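Local coordinates for protein copper-containing nitrite reductase (Thermus scotoductus, PDB 6HBE) that probably reduces nitrite to nitric oxide with electrons from cytochrome c, working as a copper-containing homotrimer in denitrification, at residues N184-V188 against I273-I279; Y157-A163 against A175-N181; I192-D198 against P287-V292. One frame throughout, in Å; residues are numbered along the deposited sequence.

Contact 1 (N184-V188 against I273-I279)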
# COMPACT_ATOMS: atom_id res chain seq x y z
N ASN C 184 -9.35 13.31 13.59
CA ASN C 184 -9.16 13.86 12.26
C ASN C 184 -8.96 15.37 12.30
O ASN C 184 -9.78 16.07 12.88
CB ASN C 184 -10.39 13.56 11.38
CG ASN C 184 -10.55 12.08 11.06
OD1 ASN C 184 -9.66 11.28 11.28
ND2 ASN C 184 -11.72 11.73 10.56
N PHE C 185 -7.87 15.86 11.72
CA PHE C 185 -7.63 17.32 11.61
C PHE C 185 -7.75 18.05 12.99
O PHE C 185 -8.09 19.24 13.07
CB PHE C 185 -8.58 17.94 10.56
CG PHE C 185 -8.44 17.31 9.18
CD1 PHE C 185 -7.19 17.28 8.52
CD2 PHE C 185 -9.54 16.76 8.52
CE1 PHE C 185 -7.03 16.68 7.27
CE2 PHE C 185 -9.39 16.17 7.27
CZ PHE C 185 -8.14 16.15 6.65
N ARG C 186 -7.40 17.32 14.05
CA ARG C 186 -7.41 17.84 15.43
C ARG C 186 -6.76 19.22 15.57
O ARG C 186 -7.30 20.11 16.24
CB ARG C 186 -6.66 16.84 16.32
CG ARG C 186 -6.64 17.22 17.74
CD ARG C 186 -6.16 16.08 18.60
NE ARG C 186 -6.24 16.58 19.96
CZ ARG C 186 -6.06 15.86 21.05
NH1 ARG C 186 -5.80 14.57 21.00
NH2 ARG C 186 -6.16 16.47 22.23
N TYR C 187 -5.58 19.38 14.95
CA TYR C 187 -4.80 20.60 15.07
C TYR C 187 -5.00 21.57 13.89
O TYR C 187 -4.29 22.56 13.77
CB TYR C 187 -3.32 20.27 15.33
CG TYR C 187 -3.11 19.33 16.51
CD1 TYR C 187 -3.37 19.75 17.82
CD2 TYR C 187 -2.66 18.02 16.32
CE1 TYR C 187 -3.22 18.89 18.91
CE2 TYR C 187 -2.51 17.13 17.41
CZ TYR C 187 -2.76 17.58 18.71
OH TYR C 187 -2.61 16.72 19.80
N VAL C 188 -6.00 21.30 13.05
CA VAL C 188 -6.65 22.36 12.24
C VAL C 188 -7.73 23.03 13.10
O VAL C 188 -7.77 24.28 13.19
CB VAL C 188 -7.24 21.83 10.91
CG1 VAL C 188 -7.88 22.95 10.11
CG2 VAL C 188 -6.14 21.18 10.06
N ILE C 273 -5.15 13.40 3.31
CA ILE C 273 -6.53 13.75 2.93
C ILE C 273 -7.60 13.11 3.84
O ILE C 273 -8.77 13.57 3.86
CB ILE C 273 -6.76 13.40 1.43
CG1 ILE C 273 -7.90 14.22 0.80
CG2 ILE C 273 -6.98 11.92 1.23
CD1 ILE C 273 -7.87 14.21 -0.70
N LYS C 274 -7.21 12.07 4.57
CA LYS C 274 -8.05 11.29 5.47
C LYS C 274 -8.00 11.74 6.94
O LYS C 274 -8.64 11.10 7.79
CB LYS C 274 -7.65 9.78 5.39
CG LYS C 274 -8.01 9.09 4.08
CD LYS C 274 -7.64 7.62 4.06
CE LYS C 274 -7.91 6.96 2.71
NZ LYS C 274 -7.42 5.55 2.64
N GLY C 275 -7.23 12.81 7.25
CA GLY C 275 -7.21 13.41 8.58
C GLY C 275 -5.86 13.80 9.16
O GLY C 275 -5.83 14.39 10.23
N ALA C 276 -4.76 13.48 8.49
CA ALA C 276 -3.37 13.62 9.09
C ALA C 276 -2.72 14.90 8.58
O ALA C 276 -1.77 14.90 7.76
CB ALA C 276 -2.55 12.39 8.76
N LEU C 277 -3.26 16.02 9.10
CA LEU C 277 -2.79 17.36 8.77
C LEU C 277 -3.14 18.23 10.00
O LEU C 277 -4.24 18.09 10.56
CB LEU C 277 -3.50 17.87 7.48
CG LEU C 277 -3.07 19.25 6.90
CD1 LEU C 277 -3.22 19.34 5.38
CD2 LEU C 277 -3.78 20.43 7.59
N GLY C 278 -2.20 19.06 10.45
CA GLY C 278 -2.42 20.03 11.57
C GLY C 278 -1.65 21.33 11.34
O GLY C 278 -0.91 21.44 10.35
N ILE C 279 -1.85 22.32 12.22
CA ILE C 279 -1.29 23.68 12.03
C ILE C 279 -0.48 24.11 13.26
O ILE C 279 -1.00 24.03 14.37
CB ILE C 279 -2.40 24.73 11.79
CG1 ILE C 279 -3.12 24.47 10.48
CG2 ILE C 279 -1.84 26.17 11.76
CD1 ILE C 279 -4.43 25.22 10.28
O HOH W 1 -4.12 17.46 13.27
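F185 and Y187 fasten N184-V188 to I273-I279 by two backbone hydrogen bonds: F185 N reaches G275 O over 2.9 Å, and I279 N reaches Y187 O over 2.9 Å. Between these two bonds a water accepts from Y187 N and donates to L277 O, bridging an N-H and a carbonyl that are not bonded to each other directly. F185 contributes the largest share of the contact. Its CG stands beside the backbone N (chi1 -57°), which lays one face over G275, whose CA is 3.5 Å from the F185 ring centroid in a CH-pi contact. L277 CB meets the same ring in its plane, 3.7 Å from F185 CE1. Glycine suits position 275 twice over: its positive phi would press a CB against the preceding carbonyl, and that CB would also strike N184 OD1. G278 likewise leaves room for Y187 CB. Farther along, the branched V188 uses both methyls, CG2 tightly against L277 CD2 at 3.5 Å and CG1 4.1 Å from I279 CD1. At the other end N184 ND2 is hydrogen-bonded to D36, a calcium ligand, which places N184 in the second shell of that site. The F185 ring also meets F379 of the second subunit edge-to-face; with an alanine here, G275 would probably lose its aromatic cover, and a gap would open between L277 and that neighbouring phenylalanine. G275 closes helix 269-272 as a Schellman motif, and F185 is the N-cap of helix 186-189, so one helix end packs on one helix start where strand 277-282 begins, within a cupredoxin domain of the multicopper oxidase family.

Contact 2 (Y157-A163 against A175-N181); sequences YIIQSEA and ALYVMFN
The F180 ring turns its edge to Q160, whose OE1 lies 3.7 Å from F180 CE1 with the amide and ring planes 53° apart; I159 O also lies near the ring plane at the edge, while I158 CG2 approaches F180 CD1 obliquely. On the opposite side of the sheet the Y177 ring carries L176 CG over the centre of one face, and its OH is hydrogen-bonded to H410 of the second subunit. These groups decorate an antiparallel strand pair, 157-163 with 177-180, at one margin of a cupredoxin sheet. S161 and M179 form a hydrogen-bonded pair, exchanging two backbone bonds, and a classic beta bulge follows where L176 and Y177 both face A163.

Q160, E162, V178 and F180 share one side. Q160 runs out fully extended, its CG anti to the backbone N (chi1 -175°), so that NE2 passes V178 CG1 at 3.8 Å while OE1 is bonded to S213. E162 lies alongside V178, and its buried carboxylate is satisfied by Y164 OH and the backbone N of N210 and L211. On the other side A163 is small enough to admit M179 CE, 4.1 Å from its CB, and a water links S161 OG with M179 O. N181 ends the pairing with a side chain that imitates a strand's backbone: N181 ND2 donates a hydrogen bond to Y157 O at 3.1 Å, with Y157 O lying close to the amide plane of N181, and OD1 accepts from I159 N at 2.9 Å along an almost straight N-H (174°).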
# COMPACT_ATOMS: atom_id res chain seq x y z
N TYR C 157 4.58 16.04 21.17
CA TYR C 157 4.55 14.57 21.09
C TYR C 157 3.38 14.16 20.20
O TYR C 157 2.20 14.49 20.50
CB TYR C 157 4.44 13.96 22.48
CG TYR C 157 5.57 14.31 23.47
CD1 TYR C 157 5.46 15.42 24.31
CD2 TYR C 157 6.65 13.48 23.64
CE1 TYR C 157 6.43 15.72 25.26
CE2 TYR C 157 7.62 13.76 24.60
CZ TYR C 157 7.51 14.91 25.40
OH TYR C 157 8.46 15.23 26.35
N ILE C 158 3.69 13.46 19.10
CA ILE C 158 2.69 13.15 18.06
C ILE C 158 2.68 11.65 17.67
O ILE C 158 3.72 11.12 17.28
CB ILE C 158 3.01 13.95 16.75
CG1 ILE C 158 3.07 15.47 17.00
CG2 ILE C 158 1.98 13.64 15.66
CD1 ILE C 158 1.71 16.11 17.14
N ILE C 159 1.51 11.02 17.71
CA ILE C 159 1.30 9.68 17.11
C ILE C 159 0.45 9.84 15.88
O ILE C 159 -0.56 10.56 15.92
CB ILE C 159 0.63 8.69 18.10
CG1 ILE C 159 1.69 8.16 19.07
CG2 ILE C 159 -0.06 7.55 17.37
CD1 ILE C 159 1.15 7.37 20.26
N GLN C 160 0.87 9.18 14.80
CA GLN C 160 0.04 8.93 13.64
C GLN C 160 -0.56 7.53 13.70
O GLN C 160 0.18 6.58 13.91
CB GLN C 160 0.84 9.10 12.33
CG GLN C 160 -0.04 8.97 11.09
CD GLN C 160 0.73 9.19 9.78
OE1 GLN C 160 1.50 10.16 9.62
NE2 GLN C 160 0.55 8.26 8.84
N SER C 161 -1.86 7.39 13.43
CA SER C 161 -2.52 6.08 13.48
C SER C 161 -3.72 6.04 12.54
O SER C 161 -4.25 7.08 12.14
CB SER C 161 -2.96 5.74 14.92
OG SER C 161 -4.02 6.58 15.37
N GLU C 162 -4.13 4.81 12.21
CA GLU C 162 -5.20 4.52 11.24
C GLU C 162 -6.43 3.95 11.93
O GLU C 162 -6.31 3.34 12.99
CB GLU C 162 -4.69 3.46 10.20
CG GLU C 162 -3.46 3.89 9.41
CD GLU C 162 -2.48 2.77 9.08
OE1 GLU C 162 -2.87 1.54 9.01
OE2 GLU C 162 -1.25 3.12 8.93
N ALA C 163 -7.61 4.16 11.33
CA ALA C 163 -8.84 3.52 11.76
C ALA C 163 -9.44 2.75 10.60
O ALA C 163 -9.35 3.22 9.47
CB ALA C 163 -9.85 4.54 12.27
N ALA C 175 -7.34 2.04 4.88
CA ALA C 175 -7.75 2.80 6.09
C ALA C 175 -8.90 3.75 5.81
O ALA C 175 -8.87 4.47 4.78
CB ALA C 175 -6.57 3.61 6.63
N LEU C 176 -9.89 3.81 6.71
CA LEU C 176 -10.96 4.82 6.57
C LEU C 176 -10.45 6.21 7.00
O LEU C 176 -10.64 7.20 6.26
CB LEU C 176 -12.22 4.42 7.36
CG LEU C 176 -13.40 5.37 7.35
CD1 LEU C 176 -13.98 5.56 5.98
CD2 LEU C 176 -14.48 4.84 8.32
N TYR C 177 -9.77 6.29 8.15
CA TYR C 177 -9.25 7.57 8.62
C TYR C 177 -7.79 7.38 9.01
O TYR C 177 -7.39 6.27 9.38
CB TYR C 177 -10.07 8.14 9.79
CG TYR C 177 -11.54 8.36 9.48
CD1 TYR C 177 -11.93 9.15 8.42
CD2 TYR C 177 -12.53 7.74 10.26
CE1 TYR C 177 -13.30 9.30 8.09
CE2 TYR C 177 -13.89 7.91 9.95
CZ TYR C 177 -14.27 8.71 8.89
OH TYR C 177 -15.65 8.87 8.63
N VAL C 178 -7.03 8.46 8.85
CA VAL C 178 -5.63 8.52 9.33
C VAL C 178 -5.45 9.84 10.08
O VAL C 178 -5.89 10.88 9.59
CB VAL C 178 -4.62 8.36 8.19
CG1 VAL C 178 -3.20 8.21 8.76
CG2 VAL C 178 -4.95 7.14 7.33
N MET C 179 -4.84 9.81 11.25
CA MET C 179 -4.94 10.96 12.20
C MET C 179 -3.75 11.14 13.12
O MET C 179 -3.03 10.17 13.39
CB MET C 179 -6.24 10.87 13.05
CG MET C 179 -6.39 9.67 13.96
SD MET C 179 -8.13 9.30 14.42
CE MET C 179 -8.58 8.37 12.98
N PHE C 180 -3.55 12.40 13.58
CA PHE C 180 -2.53 12.71 14.60
C PHE C 180 -3.27 12.77 15.97
O PHE C 180 -4.30 13.47 16.11
CB PHE C 180 -1.81 14.05 14.36
CG PHE C 180 -1.03 14.16 13.06
CD1 PHE C 180 -0.23 13.10 12.58
CD2 PHE C 180 -1.04 15.34 12.32
CE1 PHE C 180 0.50 13.23 11.39
CE2 PHE C 180 -0.31 15.47 11.15
CZ PHE C 180 0.45 14.40 10.67
N ASN C 181 -2.73 12.08 16.96
CA ASN C 181 -3.30 12.04 18.32
C ASN C 181 -4.84 11.79 18.38
O ASN C 181 -5.57 12.43 19.14
CB ASN C 181 -2.84 13.29 19.07
CG ASN C 181 -1.34 13.26 19.32
OD1 ASN C 181 -0.72 12.20 19.20
ND2 ASN C 181 -0.75 14.40 19.66
O HOH W 2 -3.46 9.08 16.30

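Contact 3 (I192-D198 against P287-V292); sequences IPVRPGD and PRIPEV
R288 grips D198 end-on with both terminal nitrogens, NH1 to OD2 at 2.9 Å and NH2 to OD1 at 2.9 Å, in a two-pronged salt bridge whose carboxylate and guanidinium planes stand 58° apart. The bends of R288 at chi2 and chi3 (62° and 60°) curl its chain round toward D198, a path suited to a long, flexible side chain. R288 NH2 also rests over one face of the R195 guanidinium, with R195 NH1 3.4 Å away, two donors that are not bonded to each other; the nearby D198 carboxylate probably helps to balance the two positive charges.

What positions D198 is the type II turn from R195 to D198. R195 N bonds to OD2 at 2.9 Å from the face of the carboxylate opposite R288 NH1, so that one oxygen is held between two donors. G197 supplies the positive phi the turn needs. R195 itself stretches out to give NE to A286 O, which holds its guanidinium beside the P287 end. Alongside, a water donates to both P193 O and P287 O, bridging the two carbonyls, with R288 NH1 a weak donor to the same water.

Beyond the charges the contact becomes apolar. The rigid P193 ring crosses I289 at about a right angle, CD 3.8 Å from I289 CD1, and I192 CD1 meets V292 CG2 at 4.1 Å. I192 and V292 both pack on L156 of strand 154-163 and on Y187 of helix 186-189, while strand 192-194 pairs in parallel with 277-282, with 287-292 running alongside the outer strand 192-194 of that sheet.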
# COMPACT_ATOMS: atom_id res chain seq x y z
N ILE C 192 -1.84 24.77 17.06
CA ILE C 192 -0.83 24.78 18.14
C ILE C 192 -0.04 26.13 18.16
O ILE C 192 0.64 26.47 17.18
CB ILE C 192 0.14 23.60 17.99
CG1 ILE C 192 -0.59 22.26 18.15
CG2 ILE C 192 1.31 23.70 18.98
CD1 ILE C 192 0.20 21.06 17.65
N PRO C 193 -0.17 26.94 19.24
CA PRO C 193 0.52 28.25 19.21
C PRO C 193 2.03 28.11 19.38
O PRO C 193 2.47 27.39 20.26
CB PRO C 193 -0.10 29.01 20.42
CG PRO C 193 -1.40 28.30 20.71
CD PRO C 193 -1.09 26.85 20.39
N VAL C 194 2.79 28.78 18.52
CA VAL C 194 4.25 28.86 18.60
C VAL C 194 4.67 30.31 18.29
O VAL C 194 3.87 31.10 17.82
CB VAL C 194 4.95 27.88 17.62
CG1 VAL C 194 4.51 26.42 17.88
CG2 VAL C 194 4.78 28.28 16.15
N ARG C 195 5.93 30.63 18.56
CA ARG C 195 6.51 31.94 18.23
C ARG C 195 7.62 31.79 17.17
O ARG C 195 8.44 30.85 17.24
CB ARG C 195 7.16 32.57 19.46
CG ARG C 195 6.23 32.77 20.65
CD ARG C 195 6.98 33.49 21.78
NE ARG C 195 6.17 33.53 22.99
CZ ARG C 195 6.63 33.52 24.25
NH1 ARG C 195 7.94 33.48 24.53
NH2 ARG C 195 5.76 33.53 25.26
N PRO C 196 7.73 32.78 16.24
CA PRO C 196 8.91 32.84 15.38
C PRO C 196 10.18 32.82 16.21
O PRO C 196 10.21 33.42 17.29
CB PRO C 196 8.74 34.18 14.65
CG PRO C 196 7.28 34.43 14.66
CD PRO C 196 6.79 33.89 15.98
N GLY C 197 11.19 32.08 15.74
CA GLY C 197 12.42 31.82 16.49
C GLY C 197 12.39 30.72 17.55
O GLY C 197 13.43 30.37 18.05
N ASP C 198 11.23 30.18 17.93
CA ASP C 198 11.19 29.08 18.94
C ASP C 198 12.02 27.86 18.51
O ASP C 198 11.98 27.44 17.32
CB ASP C 198 9.75 28.54 19.13
CG ASP C 198 8.95 29.29 20.15
OD1 ASP C 198 9.50 30.11 20.92
OD2 ASP C 198 7.71 29.05 20.15
N PRO C 287 1.29 32.83 23.67
CA PRO C 287 1.58 32.31 24.99
C PRO C 287 2.27 30.97 24.92
O PRO C 287 2.12 30.23 23.93
CB PRO C 287 0.19 32.15 25.61
CG PRO C 287 -0.68 31.88 24.45
CD PRO C 287 -0.14 32.79 23.37
N ARG C 288 3.07 30.67 25.94
CA ARG C 288 3.62 29.35 26.09
C ARG C 288 2.58 28.35 26.65
O ARG C 288 2.27 28.35 27.85
CB ARG C 288 4.85 29.40 26.96
CG ARG C 288 5.67 28.13 26.91
CD ARG C 288 6.19 27.87 25.51
NE ARG C 288 7.06 28.95 25.01
CZ ARG C 288 7.21 29.33 23.73
NH1 ARG C 288 6.50 28.77 22.74
NH2 ARG C 288 8.08 30.30 23.43
N ILE C 289 2.01 27.53 25.77
CA ILE C 289 0.99 26.56 26.19
C ILE C 289 1.64 25.34 26.81
O ILE C 289 2.86 25.14 26.67
CB ILE C 289 0.06 26.16 25.05
CG1 ILE C 289 0.82 25.43 23.91
CG2 ILE C 289 -0.70 27.38 24.56
CD1 ILE C 289 -0.07 24.43 23.18
N PRO C 290 0.85 24.52 27.51
CA PRO C 290 1.42 23.25 27.99
C PRO C 290 1.79 22.31 26.82
O PRO C 290 1.18 22.38 25.74
CB PRO C 290 0.29 22.64 28.82
CG PRO C 290 -0.76 23.69 28.96
CD PRO C 290 -0.59 24.64 27.83
N GLU C 291 2.78 21.45 27.05
CA GLU C 291 3.24 20.50 26.04
C GLU C 291 2.11 19.68 25.41
O GLU C 291 1.14 19.29 26.07
CB GLU C 291 4.34 19.59 26.59
CG GLU C 291 3.91 18.66 27.69
CD GLU C 291 5.01 17.74 28.19
OE1 GLU C 291 6.20 18.09 28.07
OE2 GLU C 291 4.66 16.65 28.69
N VAL C 292 2.25 19.41 24.12
CA VAL C 292 1.24 18.64 23.37
C VAL C 292 1.56 17.17 23.62
O VAL C 292 2.63 16.69 23.22
CB VAL C 292 1.27 18.99 21.88
CG1 VAL C 292 0.32 18.09 21.07
CG2 VAL C 292 0.87 20.45 21.69
O HOH W 3 3.56 28.18 22.77

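Overall arrangement
Following the chain, contact 2 comes first and is local: it closes a short loop holding helix 167-172 and is complete before contact 1 opens at N184. Contacts 1 and 3 span far longer loops and cross, since 192-198 falls between the halves of contact 1 and 287-292 follows both. Direct links bind the three together. K274 NZ probably bonds to A175 O and R186 NH1 to N181 O, coupling contacts 1 and 2; I279 O probably takes the N-H of I192, coupling 1 and 3; Y157 N probably bonds to V292 O, coupling 2 and 3. Together they join margins of two sheets, through strands 177-180 and 154-163 and strands 192-194 and 277-282, with helix 186-189 between.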